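Local structure of EGF family domain-containing protein (Toxoplasma gondii, 4Z80) at residues A[153-158]-A[192-197]; A[215-220]-A[286-291]. The protein binds a peptide of the rhoptry neck protein RON2L1, a pairing that probably serves the moving junction during host-cell invasion. All coordinates share one frame; numbering follows the deposited sequence.

Interaction 1: A[153-158]-A[192-197]; sequences MYAGYL and LRFLDT
A single aromatic ring laid against bare backbone makes this buried contact, in which Phe194 of the 192-197 segment packs on the loop that leads into strand 160-161. The CA of Gly156 sits over one face of the Phe194 ring, 3.7 Å from its centroid and only 10° off the ring normal, a CH-pi contact in near-ideal geometry. With no side chain on Gly156, its CA can come this close to the ring face. With CG anti to the backbone N (chi1 -178°), Phe194 reaches straight out from its own chain to the loop. The loop then bends round the ring: Gly156 C lies 3.5 Å from Phe194 CE2, the methyl CB of Ala155 is 4.1 Å from CE1 of Phe194, and the carbonyl O of Leu158 meets the ring edge in its plane, 3.3 Å from Phe194 CD2, roughly where the CD2 hydrogen points, consistent with a weak C-H...O contact. On the opposite face lies Leu195 CD2, so the ring is sandwiched between its sequence neighbour and the loop. No hydrogen bond joins the two segments. Leu195 packs on Ile25 and Leu158 on Ala14 of the bound peptide chain. Tyr222 adds an edge-to-face contact to Phe194, whose backbone hydrogen-bonds to those of Thr159 and Tyr209; strand 192-193 pairs with strand 160-161, and strand 195-196 with strand 207-208.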
ATOM      1  N   MET A 153       7.246   7.024  -1.383  1.00 11.03           N
ATOM      2  CA  MET A 153       8.647   6.643  -1.277  1.00 10.43           C
ATOM      3  C   MET A 153       9.476   7.417  -2.301  1.00 12.39           C
ATOM      4  O   MET A 153       8.962   7.843  -3.337  1.00 12.15           O
ATOM      5  CB  MET A 153       8.802   5.133  -1.472  1.00 10.72           C
ATOM      6  CG  MET A 153      10.202   4.596  -1.230  1.00 11.10           C
ATOM      7  SD  MET A 153      10.822   5.097   0.385  1.00 12.59           S
ATOM      8  CE  MET A 153      12.410   4.258   0.390  1.00 13.91           C
ATOM      9  N   TYR A 154      10.757   7.595  -1.989  1.00 11.29           N
ATOM     10  CA  TYR A 154      11.703   8.217  -2.912  1.00 11.86           C
ATOM     11  C   TYR A 154      11.622   7.560  -4.278  1.00 10.97           C
ATOM     12  O   TYR A 154      11.362   6.364  -4.394  1.00 13.71           O
ATOM     13  CB  TYR A 154      13.127   8.125  -2.352  1.00 13.60           C
ATOM     14  CG  TYR A 154      13.245   8.669  -0.946  1.00 11.59           C
ATOM     15  CD1 TYR A 154      13.105  10.029  -0.694  1.00 13.04           C
ATOM     16  CD2 TYR A 154      13.488   7.826   0.124  1.00 13.13           C
ATOM     17  CE1 TYR A 154      13.198  10.535   0.588  1.00 12.07           C
ATOM     18  CE2 TYR A 154      13.594   8.323   1.414  1.00 14.58           C
ATOM     19  CZ  TYR A 154      13.446   9.675   1.641  1.00 11.74           C
ATOM     20  OH  TYR A 154      13.551  10.175   2.927  1.00 14.07           O
ATOM     21  N   ALA A 155      11.842   8.354  -5.320  1.00 13.40           N
ATOM     22  CA  ALA A 155      11.674   7.866  -6.681  1.00 12.69           C
ATOM     23  C   ALA A 155      12.646   6.747  -7.033  1.00 13.71           C
ATOM     24  O   ALA A 155      12.314   5.847  -7.802  1.00 14.40           O
ATOM     25  CB  ALA A 155      11.843   9.002  -7.657  1.00 14.33           C
ATOM     26  N   GLY A 156      13.850   6.823  -6.493  1.00 13.30           N
ATOM     27  CA  GLY A 156      14.876   5.848  -6.795  1.00 13.62           C
ATOM     28  C   GLY A 156      16.120   6.134  -5.988  1.00 13.43           C
ATOM     29  O   GLY A 156      16.171   7.100  -5.219  1.00 15.18           O
ATOM     30  N   TYR A 157      17.129   5.287  -6.153  1.00 14.60           N
ATOM     31  CA  TYR A 157      18.380   5.420  -5.414  1.00 14.70           C
ATOM     32  C   TYR A 157      19.477   4.703  -6.202  1.00 16.35           C
ATOM     33  O   TYR A 157      19.298   3.554  -6.606  1.00 16.41           O
ATOM     34  CB  TYR A 157      18.246   4.850  -3.994  1.00 14.49           C
ATOM     35  CG  TYR A 157      19.547   4.823  -3.234  1.00 16.43           C
ATOM     36  CD1 TYR A 157      20.184   6.000  -2.858  1.00 17.65           C
ATOM     37  CD2 TYR A 157      20.147   3.619  -2.898  1.00 19.10           C
ATOM     38  CE1 TYR A 157      21.387   5.968  -2.172  1.00 19.26           C
ATOM     39  CE2 TYR A 157      21.339   3.581  -2.209  1.00 16.63           C
ATOM     40  CZ  TYR A 157      21.957   4.748  -1.857  1.00 18.13           C
ATOM     41  OH  TYR A 157      23.155   4.689  -1.177  1.00 22.70           O
ATOM     42  N   LEU A 158      20.590   5.407  -6.432  1.00 14.78           N
ATOM     43  CA  LEU A 158      21.678   4.971  -7.325  1.00 16.29           C
ATOM     44  C   LEU A 158      21.152   4.860  -8.757  1.00 17.51           C
ATOM     45  O   LEU A 158      19.976   5.089  -9.010  1.00 18.41           O
ATOM     46  CB  LEU A 158      22.293   3.643  -6.857  1.00 16.55           C
ATOM     47  CG  LEU A 158      22.768   3.645  -5.402  1.00 15.49           C
ATOM     48  CD1 LEU A 158      23.310   2.284  -4.994  1.00 16.72           C
ATOM     49  CD2 LEU A 158      23.806   4.728  -5.164  1.00 18.86           C
ATOM     50  N   LEU A 192      16.471  -2.832 -12.451  1.00 18.14           N
ATOM     51  CA  LEU A 192      15.464  -1.791 -12.474  1.00 18.60           C
ATOM     52  C   LEU A 192      16.172  -0.448 -12.562  1.00 15.02           C
ATOM     53  O   LEU A 192      16.957  -0.109 -11.685  1.00 17.20           O
ATOM     54  CB  LEU A 192      14.597  -1.878 -11.224  1.00 17.76           C
ATOM     55  CG  LEU A 192      13.378  -0.959 -11.108  1.00 18.47           C
ATOM     56  CD1 LEU A 192      12.402  -1.177 -12.253  1.00 18.48           C
ATOM     57  CD2 LEU A 192      12.712  -1.203  -9.757  1.00 17.48           C
ATOM     58  N   ARG A 193      15.897   0.304 -13.623  1.00 16.97           N
ATOM     59  CA  ARG A 193      16.665   1.514 -13.909  1.00 19.00           C
ATOM     60  C   ARG A 193      16.045   2.775 -13.319  1.00 16.65           C
ATOM     61  O   ARG A 193      14.853   3.030 -13.495  1.00 18.54           O
ATOM     62  CB  ARG A 193      16.803   1.715 -15.420  1.00 22.20           C
ATOM     63  CG  ARG A 193      17.369   0.533 -16.181  1.00 28.97           C
ATOM     64  CD  ARG A 193      18.880   0.529 -16.209  1.00 30.32           C
ATOM     65  NE  ARG A 193      19.380  -0.542 -17.068  1.00 31.58           N
ATOM     66  CZ  ARG A 193      20.592  -1.075 -16.974  1.00 29.84           C
ATOM     67  NH1 ARG A 193      21.450  -0.644 -16.057  1.00 32.36           N
ATOM     68  NH2 ARG A 193      20.944  -2.054 -17.794  1.00 31.84           N
ATOM     69  N   PHE A 194      16.869   3.572 -12.647  1.00 16.43           N
ATOM     70  CA  PHE A 194      16.477   4.902 -12.191  1.00 16.61           C
ATOM     71  C   PHE A 194      17.052   5.915 -13.166  1.00 17.39           C
ATOM     72  O   PHE A 194      16.317   6.657 -13.813  1.00 17.78           O
ATOM     73  CB  PHE A 194      16.987   5.156 -10.767  1.00 18.60           C
ATOM     74  CG  PHE A 194      16.599   6.502 -10.183  1.00 14.32           C
ATOM     75  CD1 PHE A 194      15.464   7.182 -10.595  1.00 13.39           C
ATOM     76  CD2 PHE A 194      17.387   7.071  -9.198  1.00 15.36           C
ATOM     77  CE1 PHE A 194      15.132   8.406 -10.027  1.00 15.61           C
ATOM     78  CE2 PHE A 194      17.056   8.291  -8.629  1.00 15.52           C
ATOM     79  CZ  PHE A 194      15.935   8.955  -9.045  1.00 15.48           C
ATOM     80  N   LEU A 195      18.377   5.924 -13.266  1.00 18.73           N
ATOM     81  CA  LEU A 195      19.075   6.699 -14.285  1.00 19.03           C
ATOM     82  C   LEU A 195      19.610   5.712 -15.311  1.00 20.44           C
ATOM     83  O   LEU A 195      20.591   5.018 -15.060  1.00 22.16           O
ATOM     84  CB  LEU A 195      20.199   7.532 -13.671  1.00 19.49           C
ATOM     85  CG  LEU A 195      19.797   8.285 -12.402  1.00 19.25           C
ATOM     86  CD1 LEU A 195      20.966   9.100 -11.866  1.00 23.80           C
ATOM     87  CD2 LEU A 195      18.580   9.169 -12.650  1.00 18.29           C
ATOM     88  N   ASP A 196      18.928   5.632 -16.447  1.00 22.70           N
ATOM     89  CA  ASP A 196      19.261   4.664 -17.484  1.00 24.25           C
ATOM     90  C   ASP A 196      20.387   5.194 -18.359  1.00 26.09           C
ATOM     91  O   ASP A 196      20.168   6.013 -19.248  1.00 27.38           O
ATOM     92  CB  ASP A 196      18.036   4.347 -18.338  1.00 25.36           C
ATOM     93  CG  ASP A 196      18.266   3.168 -19.266  1.00 32.65           C
ATOM     94  OD1 ASP A 196      19.409   2.664 -19.316  1.00 28.97           O
ATOM     95  OD2 ASP A 196      17.306   2.747 -19.944  1.00 30.24           O
ATOM     96  N   THR A 197      21.592   4.709 -18.099  1.00 28.09           N
ATOM     97  CA  THR A 197      22.780   5.207 -18.773  1.00 30.56           C
ATOM     98  C   THR A 197      22.933   4.594 -20.163  1.00 39.58           C
ATOM     99  O   THR A 197      23.794   5.011 -20.941  1.00 39.29           O
ATOM    100  CB  THR A 197      24.034   4.919 -17.932  1.00 31.18           C
ATOM    101  OG1 THR A 197      24.126   3.511 -17.683  1.00 30.37           O
ATOM    102  CG2 THR A 197      23.951   5.665 -16.600  1.00 32.53           C
TER

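Interaction 2: A[215-220]-A[286-291]; sequences GGHKGY and TGECRL
His217 is gripped twice by the 286-291 segment, on a face by Arg290 and at an edge by Glu288. The tight part is the stack: the Arg290 guanidinium lies flat on the imidazole of His217, centres 3.7 Å apart and planes at 9°, with CZ of Arg290 3.2 Å from CD2 of His217. A bend at chi2 (86°) lays the guanidinium over the ring, the two side chains running in opposite directions; Lys118 O takes a hydrogen bond from NH1. At the ring edge, His217 NE2 donates to Glu288 OE2 over 2.8 Å at 169°, meeting the syn side of the carboxylate. The carboxylate and the stacked guanidinium would probably pull the ring's ionisation in opposite senses. This His-carboxylate bond ties the 215-220 segment to the approach to strand 289-291, an outermost strand of a four-stranded antiparallel sheet, pinned to helix 252-262 by the Cys289-Cys255 disulfide; the 286-291 segment belongs to the apical membrane antigen 1 family region. OE2 also accepts from Lys214 N. The other side of the ring is looser: Gly215 O lies over its rim, 3.5 Å above the plane, and a water links the two segments, donating to Gly215 O at 2.7 Å and to Glu288 OE1 at 3.0 Å.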
ATOM      1  N   GLY A 215       5.276   9.335 -12.738  1.00 15.58           N
ATOM      2  CA  GLY A 215       5.869  10.651 -12.896  1.00 16.65           C
ATOM      3  C   GLY A 215       4.944  11.798 -12.553  1.00 16.03           C
ATOM      4  O   GLY A 215       3.724  11.626 -12.431  1.00 17.16           O
ATOM      5  N   GLY A 216       5.535  12.975 -12.385  1.00 14.27           N
ATOM      6  CA  GLY A 216       4.780  14.202 -12.219  1.00 16.53           C
ATOM      7  C   GLY A 216       4.654  14.655 -10.780  1.00 16.33           C
ATOM      8  O   GLY A 216       3.950  15.622 -10.506  1.00 18.92           O
ATOM      9  N   HIS A 217       5.350  13.974  -9.872  1.00 14.90           N
ATOM     10  CA  HIS A 217       5.187  14.215  -8.437  1.00 15.16           C
ATOM     11  C   HIS A 217       6.328  15.033  -7.851  1.00 13.90           C
ATOM     12  O   HIS A 217       7.421  15.078  -8.413  1.00 16.12           O
ATOM     13  CB  HIS A 217       5.089  12.885  -7.690  1.00 13.59           C
ATOM     14  CG  HIS A 217       4.095  11.937  -8.276  1.00 14.18           C
ATOM     15  ND1 HIS A 217       2.743  12.206  -8.310  1.00 16.76           N
ATOM     16  CD2 HIS A 217       4.252  10.725  -8.859  1.00 13.76           C
ATOM     17  CE1 HIS A 217       2.113  11.198  -8.888  1.00 15.11           C
ATOM     18  NE2 HIS A 217       3.005  10.286  -9.227  1.00 14.52           N
ATOM     19  N   LYS A 218       6.074  15.673  -6.710  1.00 13.72           N
ATOM     20  CA  LYS A 218       7.107  16.413  -6.003  1.00 13.54           C
ATOM     21  C   LYS A 218       7.994  15.459  -5.218  1.00 14.71           C
ATOM     22  O   LYS A 218       7.515  14.735  -4.339  1.00 14.06           O
ATOM     23  CB  LYS A 218       6.474  17.452  -5.070  1.00 16.97           C
ATOM     24  CG  LYS A 218       5.744  18.559  -5.817  1.00 19.62           C
ATOM     25  CD  LYS A 218       4.859  19.388  -4.892  1.00 25.07           C
ATOM     26  CE  LYS A 218       3.793  20.156  -5.673  1.00 33.73           C
ATOM     27  NZ  LYS A 218       2.835  19.242  -6.367  1.00 40.26           N
ATOM     28  N   GLY A 219       9.288  15.464  -5.527  1.00 14.99           N
ATOM     29  CA  GLY A 219      10.221  14.526  -4.929  1.00 12.91           C
ATOM     30  C   GLY A 219      11.595  15.118  -4.675  1.00 15.51           C
ATOM     31  O   GLY A 219      11.848  16.297  -4.931  1.00 14.70           O
ATOM     32  N   TYR A 220      12.487  14.289  -4.156  1.00 12.87           N
ATOM     33  CA  TYR A 220      13.800  14.760  -3.758  1.00 13.07           C
ATOM     34  C   TYR A 220      14.655  15.049  -4.979  1.00 13.71           C
ATOM     35  O   TYR A 220      14.443  14.487  -6.049  1.00 14.80           O
ATOM     36  CB  TYR A 220      14.484  13.752  -2.825  1.00 14.59           C
ATOM     37  CG  TYR A 220      15.276  12.607  -3.441  1.00 14.17           C
ATOM     38  CD1 TYR A 220      14.646  11.484  -3.967  1.00 14.41           C
ATOM     39  CD2 TYR A 220      16.666  12.621  -3.410  1.00 14.91           C
ATOM     40  CE1 TYR A 220      15.379  10.429  -4.480  1.00 13.47           C
ATOM     41  CE2 TYR A 220      17.404  11.571  -3.919  1.00 14.75           C
ATOM     42  CZ  TYR A 220      16.758  10.481  -4.457  1.00 15.24           C
ATOM     43  OH  TYR A 220      17.503   9.434  -4.953  1.00 16.93           O
ATOM     44  N   THR A 286      -5.548   4.655 -13.968  1.00 21.32           N
ATOM     45  CA  THR A 286      -4.332   4.997 -14.713  1.00 17.94           C
ATOM     46  C   THR A 286      -3.293   3.878 -14.740  1.00 20.00           C
ATOM     47  O   THR A 286      -2.359   3.911 -15.549  1.00 22.74           O
ATOM     48  CB  THR A 286      -3.662   6.244 -14.134  1.00 22.46           C
ATOM     49  OG1 THR A 286      -3.153   5.947 -12.824  1.00 19.78           O
ATOM     50  CG2 THR A 286      -4.650   7.400 -14.053  1.00 24.24           C
ATOM     51  N   GLY A 287      -3.439   2.904 -13.849  1.00 17.55           N
ATOM     52  CA  GLY A 287      -2.462   1.843 -13.703  1.00 18.23           C
ATOM     53  C   GLY A 287      -1.231   2.233 -12.899  1.00 14.44           C
ATOM     54  O   GLY A 287      -0.302   1.439 -12.767  1.00 17.57           O
ATOM     55  N   GLU A 288      -1.210   3.434 -12.333  1.00 16.95           N
ATOM     56  CA  GLU A 288      -0.041   3.846 -11.571  1.00 16.04           C
ATOM     57  C   GLU A 288       0.090   3.069 -10.258  1.00 15.02           C
ATOM     58  O   GLU A 288      -0.875   2.955  -9.489  1.00 16.14           O
ATOM     59  CB  GLU A 288      -0.073   5.345 -11.280  1.00 17.28           C
ATOM     60  CG  GLU A 288       1.157   5.800 -10.509  1.00 16.33           C
ATOM     61  CD  GLU A 288       1.313   7.301 -10.460  1.00 21.44           C
ATOM     62  OE1 GLU A 288       0.320   8.017 -10.716  1.00 28.60           O
ATOM     63  OE2 GLU A 288       2.432   7.764 -10.169  1.00 17.88           O
ATOM     64  N   CYS A 289       1.291   2.547 -10.016  1.00 15.41           N
ATOM     65  CA  CYS A 289       1.654   1.904  -8.754  1.00 14.72           C
ATOM     66  C   CYS A 289       2.677   2.789  -8.054  1.00 14.69           C
ATOM     67  O   CYS A 289       3.774   2.999  -8.574  1.00 16.20           O
ATOM     68  CB  CYS A 289       2.218   0.498  -8.997  1.00 15.55           C
ATOM     69  SG  CYS A 289       2.799  -0.379  -7.529  1.00 19.91           S
ATOM     70  N   ARG A 290       2.321   3.312  -6.884  1.00 12.79           N
ATOM     71  CA  ARG A 290       3.195   4.220  -6.139  1.00 12.33           C
ATOM     72  C   ARG A 290       3.517   3.624  -4.774  1.00 12.77           C
ATOM     73  O   ARG A 290       2.618   3.375  -3.979  1.00 13.42           O
ATOM     74  CB  ARG A 290       2.537   5.588  -5.976  1.00 11.86           C
ATOM     75  CG  ARG A 290       3.501   6.679  -5.569  1.00 13.23           C
ATOM     76  CD  ARG A 290       4.169   7.292  -6.804  1.00 13.41           C
ATOM     77  NE  ARG A 290       5.181   8.276  -6.435  1.00 12.50           N
ATOM     78  CZ  ARG A 290       4.903   9.487  -5.961  1.00 12.84           C
ATOM     79  NH1 ARG A 290       3.639   9.854  -5.787  1.00 12.14           N
ATOM     80  NH2 ARG A 290       5.880  10.322  -5.648  1.00 12.16           N
ATOM     81  N   LEU A 291       4.796   3.378  -4.515  1.00 11.32           N
ATOM     82  CA  LEU A 291       5.241   2.885  -3.218  1.00 10.93           C
ATOM     83  C   LEU A 291       5.126   3.994  -2.182  1.00 12.57           C
ATOM     84  O   LEU A 291       5.410   5.151  -2.485  1.00 11.33           O
ATOM     85  CB  LEU A 291       6.684   2.390  -3.293  1.00 11.89           C
ATOM     86  CG  LEU A 291       6.953   1.262  -4.293  1.00 12.00           C
ATOM     87  CD1 LEU A 291       8.436   0.949  -4.306  1.00 14.66           C
ATOM     88  CD2 LEU A 291       6.148   0.015  -3.992  1.00 15.53           C
TER
HETATM   89  O   HOH W   1       1.504  10.123 -12.536  1.00 31.19           O

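In the fold
The two contacts illustrate how chemistry follows burial. Interaction 1 is buried, with no hydrogen bond between its segments and a ring packed on backbone, whereas interaction 2, partly exposed and nearer the centre of the chain, relies on a guanidinium stack, a directed hydrogen bond and a bridging water. Each centres on one ring, phenylalanine in the first and histidine in the second. Their centres lie 13 Å apart and the segments touch directly: the hydroxyl OH of Tyr220 probably hydrogen-bonds to Gly156 O at 2.7 Å, and Met153 N probably to Leu291 O at 2.8 Å. Thus the 153-158 loop borders both partners of interaction 2, while its far end, with 192-197, faces the bound peptide.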